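Mitogen-activated protein kinase, putative (Map kinase-like protein) (Leishmania major, PDB 3PG1) is a mitogen-activated protein kinase that probably binds ATP and uses it to phosphorylate proteins on serine or threonine. Local coordinates at residues 220-225 against 299-304; 246-251 against 278-283; 11-16 against 49-54. One frame throughout, in Å; residues are numbered along the deposited sequence.

Interaction 1 of 3, residues 220-225 against 299-304; sequences AGCVMA and KMLEFN
Met-300 and Leu-301 close over Gly-221, where helix 214-229 meets the end of helix 291-300. With no side chain at Gly-221, the backbones come together until its CA lies 5.2 Å from Met-300 CA. Met-300 wraps one side of the glycine: its CB and SD both rest against the glycine CA, and its methyl CE then turns along the helix to sit 3.5 Å from Gly-221 N and 3.6 Å from Ala-220 CB. It is the bend at the last torsion (chi3 85°) that swings CE over onto the turn around Ala-220. On the next residue the Leu-301 methyl CD2 packs on the peptide leaving the glycine, 3.8 Å from Cys-222 N, and also touches the Cys-222 SG at 4.0 Å. The side chains of Met-224 and Met-300 cross at about a right angle, SD to SD at 4.1 Å. Met-224, one helical turn on from Ala-220, reaches across with an extended chain, its CG opposite the backbone N (chi1 -173°).

A second apolar shell surrounds these groups. Met-140 of helix 133-152 touches both methionines, Leu-144 and Leu-147 of that helix pack on Ala-220, and Ala-293 and Ile-297 back Met-224 from helix 291-300. In protein kinase terms helix 214-229 is helix F, the central buried helix of the C-lobe, and helix 291-300 is helix H. No hydrogen bond or ion pair links the two segments; every touching residue is buried, so the join depends on dispersion between methyl groups, sulfur and helix backbone, and on close fit.

Interaction 2 of 3, residues 246-251 against 278-283; sequences IVEVVG and PARAWT
Val-249 and Arg-280 share the one direct hydrogen bond of the contact, from Arg-280 N to Val-249 O at 3.1 Å, nearly straight at 162° but with the donor tilted out of the carbonyl plane. A water lies between Glu-248 O and Pro-278 O, but its approach to the proline oxygen is too short for the bridge to be taken as certain. Just beyond, Gly-251 leaves the helix with positive phi, and its CA passes 3.8 Å from Ala-279 CA.

The charged interaction is loose. Glu-248 and Arg-280 run side by side in the same direction, and their ion pair is long, 3.9 Å from OE1 to NH1, with the two flat groups turned 50° apart. Nearer the backbone the packing is tight, Arg-280 CG lying 3.0 Å from Glu-248 O.

Apolar packing centres on Val-249, whose two methyls serve different partners. CG1, placed opposite the backbone N (chi1 162°), presses on the Trp-282 six-membered ring in a CH-pi contact, 3.9 Å from the centroid and 3.4 Å from CH2. CG2 lies over one face of the Arg-280 guanidinium, toward its rim, 3.7 Å from NH2. Val-250 CG1 adds a lighter touch at Trp-282 CZ2.

The contact ties the C-terminal end of helix 239-250, helix G of the kinase fold, to the MAP kinase insert that follows it. From there Trp-282 extends inward onto Leu-294, Ile-297 and Ala-298 of helix 291-300, while Phe-234 of the preceding loop packs on Val-249; the arginine side stays at the surface.

Interaction 3 of 3, residues 11-16 against 49-54; sequences RDLIAE and VAIKRV
Asp-12, Glu-16 and Arg-53 form a salt-bridge network that pins the N-terminal helix 7-19 onto the five-stranded antiparallel sheet of the kinase N-lobe. The strand concerned, 48-54, is the third of that lobe and carries the VAIK motif, Val-49 to Lys-52. Helix and strand segments cross almost at right angles (96°), with their axes 10.1 Å apart. Alternation along the strand starts Ile-51 and Arg-53 toward the helix and Lys-52 away from it; Lys-52 NZ makes a long, weak ion pair with Glu-79 OE1.

Leu-13 supplies the apolar part. Its CD2 methyl lies 3.9 Å from Ile-51 CG2, and its CD1 packs 4.1 Å from Arg-53 CB, the leucine and arginine chains sliding past each other in opposite directions. Leu-13 also packs on Cys-39 of the adjacent strand 36-42 and on Val-26 of strand 25-33 beyond it.

With CG anti to the backbone N (chi1 -176°) and the chain extended on to NE, Arg-53 carries its guanidinium to the helix surface. Asp-12 CB sits over one face, 3.8 Å from Arg-53 NH2; its carboxylate OD2 is 3.9 Å from that nitrogen but well out of the guanidinium plane, so it can contribute charge without receiving an N-H. Glu-16 instead meets the edge, with carboxylate and guanidinium nearly coplanar. The grip is side-on and bidentate: Arg-53 NE reaches Glu-16 OE1 at 2.7 Å, and Arg-53 NH2 reaches Glu-16 OE2 at 2.8 Å. Both oxygens use their syn lone pairs, and Glu-16 OE1 takes part in a further hydrogen bond with Tyr-110 OH of strand 108-114.

Interactions 1 and 2 belong to one continuous piece of the C-lobe, their centres 12 Å apart. They meet where Leu-301 CD1 packs 3.8 Å from Trp-282 CH2, so the leucine that leans on helix 214-229 also leans on the indole of 278-283. Phe-303 adds a second join by packing on Ile-246 and Val-247. Interaction 3 lies across the molecule in the N-lobe, its centre about 39 Å from that of interaction 1 and 49 Å from that of interaction 2. Its link to the nucleotide site is through the strand alone: Lys-52, which leaves the opposite face from Ile-51 and Arg-53, is the VAIK lysine, which in protein kinases contacts the ATP phosphates.

Interaction 1 of 3, residues 220-225 against 299-304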
loop_
_atom_site.group_PDB
_atom_site.type_symbol
_atom_site.label_atom_id
_atom_site.label_comp_id
_atom_site.label_asym_id
_atom_site.label_seq_id
_atom_site.Cartn_x
_atom_site.Cartn_y
_atom_site.Cartn_z
ATOM N N ALA A 220 1.229 10.271 0.950
ATOM C CA ALA A 220 -0.073 10.744 1.405
ATOM C C ALA A 220 -0.307 12.238 1.012
ATOM O O ALA A 220 -1.409 12.581 0.632
ATOM C CB ALA A 220 -0.190 10.533 2.920
ATOM N N GLY A 221 0.715 13.080 1.135
ATOM C CA GLY A 221 0.650 14.491 0.746
ATOM C C GLY A 221 0.409 14.619 -0.756
ATOM O O GLY A 221 -0.364 15.471 -1.183
ATOM N N CYS A 222 1.056 13.750 -1.560
ATOM C CA CYS A 222 0.857 13.716 -3.020
ATOM C C CYS A 222 -0.593 13.343 -3.307
ATOM O O CYS A 222 -1.215 13.961 -4.146
ATOM C CB CYS A 222 1.814 12.722 -3.674
ATOM S SG CYS A 222 3.536 13.287 -3.698
ATOM N N VAL A 223 -1.123 12.334 -2.597
ATOM C CA VAL A 223 -2.517 11.890 -2.773
ATOM C C VAL A 223 -3.490 13.013 -2.408
ATOM O O VAL A 223 -4.408 13.296 -3.176
ATOM C CB VAL A 223 -2.805 10.571 -2.007
ATOM C CG1 VAL A 223 -4.325 10.260 -1.959
ATOM C CG2 VAL A 223 -2.039 9.408 -2.645
ATOM N N MET A 224 -3.224 13.709 -1.288
ATOM C CA MET A 224 -4.071 14.822 -0.822
ATOM C C MET A 224 -4.160 15.923 -1.909
ATOM O O MET A 224 -5.259 16.289 -2.300
ATOM C CB MET A 224 -3.520 15.399 0.484
ATOM C CG MET A 224 -4.446 16.434 1.080
ATOM S SD MET A 224 -4.099 16.783 2.798
ATOM C CE MET A 224 -5.148 18.273 3.009
ATOM N N ALA A 225 -3.011 16.430 -2.391
ATOM C CA ALA A 225 -2.972 17.465 -3.465
ATOM C C ALA A 225 -3.690 16.987 -4.736
ATOM O O ALA A 225 -4.419 17.750 -5.395
ATOM C CB ALA A 225 -1.517 17.826 -3.788
ATOM N N LYS A 299 3.368 20.717 4.989
ATOM C CA LYS A 299 4.082 19.950 6.043
ATOM C C LYS A 299 4.318 18.501 5.711
ATOM O O LYS A 299 5.317 17.933 6.127
ATOM C CB LYS A 299 3.388 20.122 7.370
ATOM C CG LYS A 299 3.582 21.572 7.878
ATOM C CD LYS A 299 2.614 21.944 8.999
ATOM C CE LYS A 299 2.919 23.396 9.390
ATOM N NZ LYS A 299 1.924 23.926 10.384
ATOM N N MET A 300 3.395 17.881 4.960
ATOM C CA MET A 300 3.571 16.490 4.510
ATOM C C MET A 300 4.614 16.454 3.403
ATOM O O MET A 300 5.224 15.417 3.189
ATOM C CB MET A 300 2.257 15.927 3.942
ATOM C CG MET A 300 1.146 15.906 5.019
ATOM S SD MET A 300 -0.512 15.568 4.331
ATOM C CE MET A 300 -0.480 13.893 4.313
ATOM N N LEU A 301 4.712 17.542 2.625
ATOM C CA LEU A 301 5.630 17.536 1.468
ATOM C C LEU A 301 6.929 18.263 1.763
ATOM O O LEU A 301 7.419 19.025 0.919
ATOM C CB LEU A 301 4.914 18.085 0.213
ATOM C CG LEU A 301 3.693 17.237 -0.290
ATOM C CD1 LEU A 301 3.003 17.935 -1.432
ATOM C CD2 LEU A 301 4.109 15.814 -0.690
ATOM N N GLU A 302 7.508 18.012 2.961
ATOM C CA GLU A 302 8.832 18.540 3.283
ATOM C C GLU A 302 9.818 17.651 2.556
ATOM O O GLU A 302 9.747 16.439 2.704
ATOM C CB GLU A 302 9.146 18.486 4.805
ATOM C CG GLU A 302 8.590 19.692 5.519
ATOM C CD GLU A 302 9.336 21.000 5.323
ATOM O OE1 GLU A 302 10.456 21.008 4.763
ATOM O OE2 GLU A 302 8.801 22.023 5.795
ATOM N N PHE A 303 10.742 18.253 1.812
ATOM C CA PHE A 303 11.743 17.500 1.041
ATOM C C PHE A 303 12.560 16.606 1.983
ATOM O O PHE A 303 12.793 15.426 1.707
ATOM C CB PHE A 303 12.682 18.498 0.328
ATOM C CG PHE A 303 13.613 17.849 -0.668
ATOM C CD1 PHE A 303 13.279 17.785 -2.017
ATOM C CD2 PHE A 303 14.809 17.263 -0.251
ATOM C CE1 PHE A 303 14.149 17.185 -2.945
ATOM C CE2 PHE A 303 15.668 16.636 -1.177
ATOM C CZ PHE A 303 15.347 16.635 -2.519
ATOM N N ASN A 304 12.977 17.164 3.102
ATOM C CA ASN A 304 13.798 16.417 4.050
ATOM C C ASN A 304 12.891 15.672 5.055
ATOM O O ASN A 304 12.182 16.341 5.813
ATOM C CB ASN A 304 14.754 17.398 4.778
ATOM C CG ASN A 304 15.630 16.762 5.834
ATOM O OD1 ASN A 304 15.520 15.576 6.093
ATOM N ND2 ASN A 304 16.585 17.518 6.415
#

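Interaction 2 of 3, residues 246-251 against 278-283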
loop_
_atom_site.group_PDB
_atom_site.type_symbol
_atom_site.label_atom_id
_atom_site.label_comp_id
_atom_site.label_asym_id
_atom_site.label_seq_id
_atom_site.Cartn_x
_atom_site.Cartn_y
_atom_site.Cartn_z
ATOM N N ILE A 246 9.614 18.487 -8.132
ATOM C CA ILE A 246 9.417 18.563 -6.691
ATOM C C ILE A 246 9.971 19.896 -6.161
ATOM O O ILE A 246 9.279 20.607 -5.417
ATOM C CB ILE A 246 10.097 17.338 -5.991
ATOM C CG1 ILE A 246 9.337 16.018 -6.292
ATOM C CG2 ILE A 246 10.233 17.602 -4.461
ATOM C CD1 ILE A 246 10.082 14.651 -5.743
ATOM N N VAL A 247 11.237 20.188 -6.500
ATOM C CA VAL A 247 11.959 21.391 -6.066
ATOM C C VAL A 247 11.275 22.694 -6.541
ATOM O O VAL A 247 11.208 23.643 -5.776
ATOM C CB VAL A 247 13.468 21.288 -6.421
ATOM C CG1 VAL A 247 14.165 22.642 -6.366
ATOM C CG2 VAL A 247 14.163 20.287 -5.501
ATOM N N GLU A 248 10.693 22.692 -7.738
ATOM C CA GLU A 248 9.915 23.804 -8.283
ATOM C C GLU A 248 8.784 24.174 -7.327
ATOM O O GLU A 248 8.452 25.340 -7.213
ATOM C CB GLU A 248 9.278 23.437 -9.619
ATOM C CG GLU A 248 10.168 23.617 -10.823
ATOM C CD GLU A 248 9.501 23.319 -12.157
ATOM O OE1 GLU A 248 8.322 22.892 -12.166
ATOM O OE2 GLU A 248 10.186 23.459 -13.197
ATOM N N VAL A 249 8.199 23.191 -6.638
ATOM C CA VAL A 249 7.113 23.421 -5.693
ATOM C C VAL A 249 7.681 23.712 -4.302
ATOM O O VAL A 249 7.387 24.778 -3.744
ATOM C CB VAL A 249 6.083 22.243 -5.695
ATOM C CG1 VAL A 249 5.204 22.247 -4.443
ATOM C CG2 VAL A 249 5.223 22.268 -6.962
ATOM N N VAL A 250 8.507 22.786 -3.762
ATOM C CA VAL A 250 9.018 22.876 -2.393
ATOM C C VAL A 250 10.218 23.823 -2.148
ATOM O O VAL A 250 10.508 24.178 -1.020
ATOM C CB VAL A 250 9.171 21.506 -1.695
ATOM C CG1 VAL A 250 7.901 20.653 -1.825
ATOM C CG2 VAL A 250 10.401 20.750 -2.215
ATOM N N GLY A 251 10.897 24.209 -3.180
ATOM C CA GLY A 251 12.067 25.056 -3.021
ATOM C C GLY A 251 13.313 24.215 -2.880
ATOM O O GLY A 251 13.259 23.045 -2.478
ATOM N N PRO A 278 13.237 29.449 -5.582
ATOM C CA PRO A 278 12.412 29.710 -4.393
ATOM C C PRO A 278 11.187 28.789 -4.351
ATOM O O PRO A 278 10.743 28.301 -5.398
ATOM C CB PRO A 278 12.003 31.179 -4.573
ATOM C CG PRO A 278 12.011 31.398 -6.039
ATOM C CD PRO A 278 12.993 30.452 -6.650
ATOM N N ALA A 279 10.625 28.560 -3.148
ATOM C CA ALA A 279 9.408 27.755 -3.023
ATOM C C ALA A 279 8.256 28.534 -3.707
ATOM O O ALA A 279 8.274 29.781 -3.711
ATOM C CB ALA A 279 9.085 27.521 -1.552
ATOM N N ARG A 280 7.287 27.811 -4.321
ATOM C CA ARG A 280 6.148 28.490 -4.951
ATOM C C ARG A 280 5.116 28.780 -3.876
ATOM O O ARG A 280 5.190 28.192 -2.786
ATOM C CB ARG A 280 5.521 27.669 -6.099
ATOM C CG ARG A 280 6.399 27.584 -7.346
ATOM C CD ARG A 280 5.629 27.529 -8.652
ATOM N NE ARG A 280 4.627 26.461 -8.729
ATOM C CZ ARG A 280 4.747 25.367 -9.480
ATOM N NH1 ARG A 280 5.844 25.158 -10.199
ATOM N NH2 ARG A 280 3.772 24.465 -9.508
ATOM N N ALA A 281 4.164 29.699 -4.156
ATOM C CA ALA A 281 3.079 29.942 -3.211
ATOM C C ALA A 281 2.221 28.675 -3.320
ATOM O O ALA A 281 1.984 28.177 -4.429
ATOM C CB ALA A 281 2.263 31.173 -3.617
ATOM N N TRP A 282 1.837 28.108 -2.176
ATOM C CA TRP A 282 1.047 26.884 -2.178
ATOM C C TRP A 282 -0.343 27.069 -2.819
ATOM O O TRP A 282 -0.795 26.165 -3.532
ATOM C CB TRP A 282 1.032 26.238 -0.796
ATOM C CG TRP A 282 2.304 25.491 -0.513
ATOM C CD1 TRP A 282 3.390 25.947 0.173
ATOM C CD2 TRP A 282 2.654 24.184 -0.999
ATOM N NE1 TRP A 282 4.379 24.994 0.181
ATOM C CE2 TRP A 282 3.939 23.885 -0.498
ATOM C CE3 TRP A 282 1.960 23.196 -1.716
ATOM C CZ2 TRP A 282 4.543 22.650 -0.689
ATOM C CZ3 TRP A 282 2.554 21.963 -1.885
ATOM C CH2 TRP A 282 3.824 21.695 -1.362
ATOM N N THR A 283 -0.932 28.301 -2.696
ATOM C CA THR A 283 -2.220 28.694 -3.310
ATOM C C THR A 283 -2.221 28.455 -4.843
ATOM O O THR A 283 -3.260 28.181 -5.418
ATOM C CB THR A 283 -2.562 30.167 -2.993
ATOM O OG1 THR A 283 -1.448 30.990 -3.342
ATOM C CG2 THR A 283 -2.913 30.391 -1.552
HETATM O O HOH W 1 10.123 28.123 -7.805
#

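Interaction 3 of 3, residues 11-16 against 49-54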
loop_
_atom_site.group_PDB
_atom_site.type_symbol
_atom_site.label_atom_id
_atom_site.label_comp_id
_atom_site.label_asym_id
_atom_site.label_seq_id
_atom_site.Cartn_x
_atom_site.Cartn_y
_atom_site.Cartn_z
ATOM N N ARG A 11 -12.033 -22.579 -13.630
ATOM C CA ARG A 11 -12.408 -23.992 -13.636
ATOM C C ARG A 11 -11.646 -24.764 -12.540
ATOM O O ARG A 11 -12.275 -25.517 -11.790
ATOM C CB ARG A 11 -12.187 -24.587 -15.046
ATOM C CG ARG A 11 -12.462 -26.087 -15.205
ATOM C CD ARG A 11 -12.478 -26.543 -16.667
ATOM N NE ARG A 11 -11.284 -26.137 -17.418
ATOM C CZ ARG A 11 -11.282 -25.242 -18.402
ATOM N NH1 ARG A 11 -12.412 -24.658 -18.781
ATOM N NH2 ARG A 11 -10.148 -24.921 -19.012
ATOM N N ASP A 12 -10.312 -24.532 -12.418
ATOM C CA ASP A 12 -9.466 -25.162 -11.389
ATOM C C ASP A 12 -9.946 -24.782 -9.976
ATOM O O ASP A 12 -10.140 -25.670 -9.136
ATOM C CB ASP A 12 -7.971 -24.793 -11.567
ATOM C CG ASP A 12 -7.231 -25.508 -12.698
ATOM O OD1 ASP A 12 -7.739 -26.553 -13.180
ATOM O OD2 ASP A 12 -6.120 -25.052 -13.065
ATOM N N LEU A 13 -10.173 -23.473 -9.742
ATOM C CA LEU A 13 -10.646 -22.953 -8.463
ATOM C C LEU A 13 -12.019 -23.508 -8.073
ATOM O O LEU A 13 -12.175 -23.947 -6.931
ATOM C CB LEU A 13 -10.661 -21.417 -8.449
ATOM C CG LEU A 13 -10.987 -20.758 -7.093
ATOM C CD1 LEU A 13 -9.889 -20.992 -6.079
ATOM C CD2 LEU A 13 -11.232 -19.290 -7.255
ATOM N N ILE A 14 -13.007 -23.490 -9.016
ATOM C CA ILE A 14 -14.367 -24.004 -8.776
ATOM C C ILE A 14 -14.297 -25.444 -8.248
ATOM O O ILE A 14 -14.826 -25.721 -7.169
ATOM C CB ILE A 14 -15.313 -23.851 -10.016
ATOM C CG1 ILE A 14 -15.617 -22.357 -10.296
ATOM C CG2 ILE A 14 -16.626 -24.655 -9.837
ATOM C CD1 ILE A 14 -16.339 -22.031 -11.656
ATOM N N ALA A 15 -13.595 -26.336 -8.987
ATOM C CA ALA A 15 -13.431 -27.757 -8.636
ATOM C C ALA A 15 -12.766 -27.928 -7.259
ATOM O O ALA A 15 -13.296 -28.654 -6.419
ATOM C CB ALA A 15 -12.623 -28.473 -9.709
ATOM N N GLU A 16 -11.637 -27.216 -7.016
ATOM C CA GLU A 16 -10.927 -27.302 -5.735
ATOM C C GLU A 16 -11.789 -26.852 -4.557
ATOM O O GLU A 16 -11.808 -27.535 -3.529
ATOM C CB GLU A 16 -9.599 -26.538 -5.787
ATOM C CG GLU A 16 -8.544 -27.263 -6.607
ATOM C CD GLU A 16 -7.487 -26.381 -7.248
ATOM O OE1 GLU A 16 -7.313 -25.217 -6.814
ATOM O OE2 GLU A 16 -6.812 -26.868 -8.182
ATOM N N VAL A 49 -16.219 -11.284 -2.675
ATOM C CA VAL A 49 -14.846 -11.617 -2.281
ATOM C C VAL A 49 -13.935 -11.805 -3.482
ATOM O O VAL A 49 -14.394 -12.107 -4.587
ATOM C CB VAL A 49 -14.741 -12.828 -1.298
ATOM C CG1 VAL A 49 -15.335 -12.505 0.076
ATOM C CG2 VAL A 49 -15.360 -14.106 -1.881
ATOM N N ALA A 50 -12.635 -11.593 -3.254
ATOM C CA ALA A 50 -11.582 -11.816 -4.224
ATOM C C ALA A 50 -10.891 -13.092 -3.729
ATOM O O ALA A 50 -10.468 -13.171 -2.568
ATOM C CB ALA A 50 -10.606 -10.637 -4.227
ATOM N N ILE A 51 -10.859 -14.122 -4.573
ATOM C CA ILE A 51 -10.237 -15.389 -4.182
ATOM C C ILE A 51 -8.961 -15.640 -4.981
ATOM O O ILE A 51 -9.012 -15.926 -6.189
ATOM C CB ILE A 51 -11.214 -16.591 -4.189
ATOM C CG1 ILE A 51 -12.470 -16.304 -3.306
ATOM C CG2 ILE A 51 -10.487 -17.869 -3.735
ATOM C CD1 ILE A 51 -13.758 -17.040 -3.746
ATOM N N LYS A 52 -7.817 -15.523 -4.284
ATOM C CA LYS A 52 -6.490 -15.748 -4.843
ATOM C C LYS A 52 -6.069 -17.192 -4.605
ATOM O O LYS A 52 -6.177 -17.700 -3.485
ATOM C CB LYS A 52 -5.465 -14.764 -4.246
ATOM C CG LYS A 52 -4.113 -14.768 -4.965
ATOM C CD LYS A 52 -3.154 -13.776 -4.323
ATOM C CE LYS A 52 -1.713 -14.003 -4.712
ATOM N NZ LYS A 52 -0.795 -13.072 -3.992
ATOM N N ARG A 53 -5.596 -17.845 -5.672
ATOM C CA ARG A 53 -5.137 -19.232 -5.679
ATOM C C ARG A 53 -3.640 -19.239 -6.013
ATOM O O ARG A 53 -3.258 -18.855 -7.114
ATOM C CB ARG A 53 -5.951 -20.038 -6.717
ATOM C CG ARG A 53 -5.658 -21.531 -6.793
ATOM C CD ARG A 53 -6.245 -22.069 -8.082
ATOM N NE ARG A 53 -5.959 -23.486 -8.310
ATOM C CZ ARG A 53 -5.043 -23.946 -9.160
ATOM N NH1 ARG A 53 -4.281 -23.100 -9.844
ATOM N NH2 ARG A 53 -4.882 -25.253 -9.330
ATOM N N VAL A 54 -2.810 -19.649 -5.045
ATOM C CA VAL A 54 -1.350 -19.726 -5.152
ATOM C C VAL A 54 -0.995 -21.209 -5.348
ATOM O O VAL A 54 -1.219 -22.024 -4.443
ATOM C CB VAL A 54 -0.648 -19.123 -3.900
ATOM C CG1 VAL A 54 0.867 -19.275 -3.984
ATOM C CG2 VAL A 54 -1.040 -17.657 -3.672
#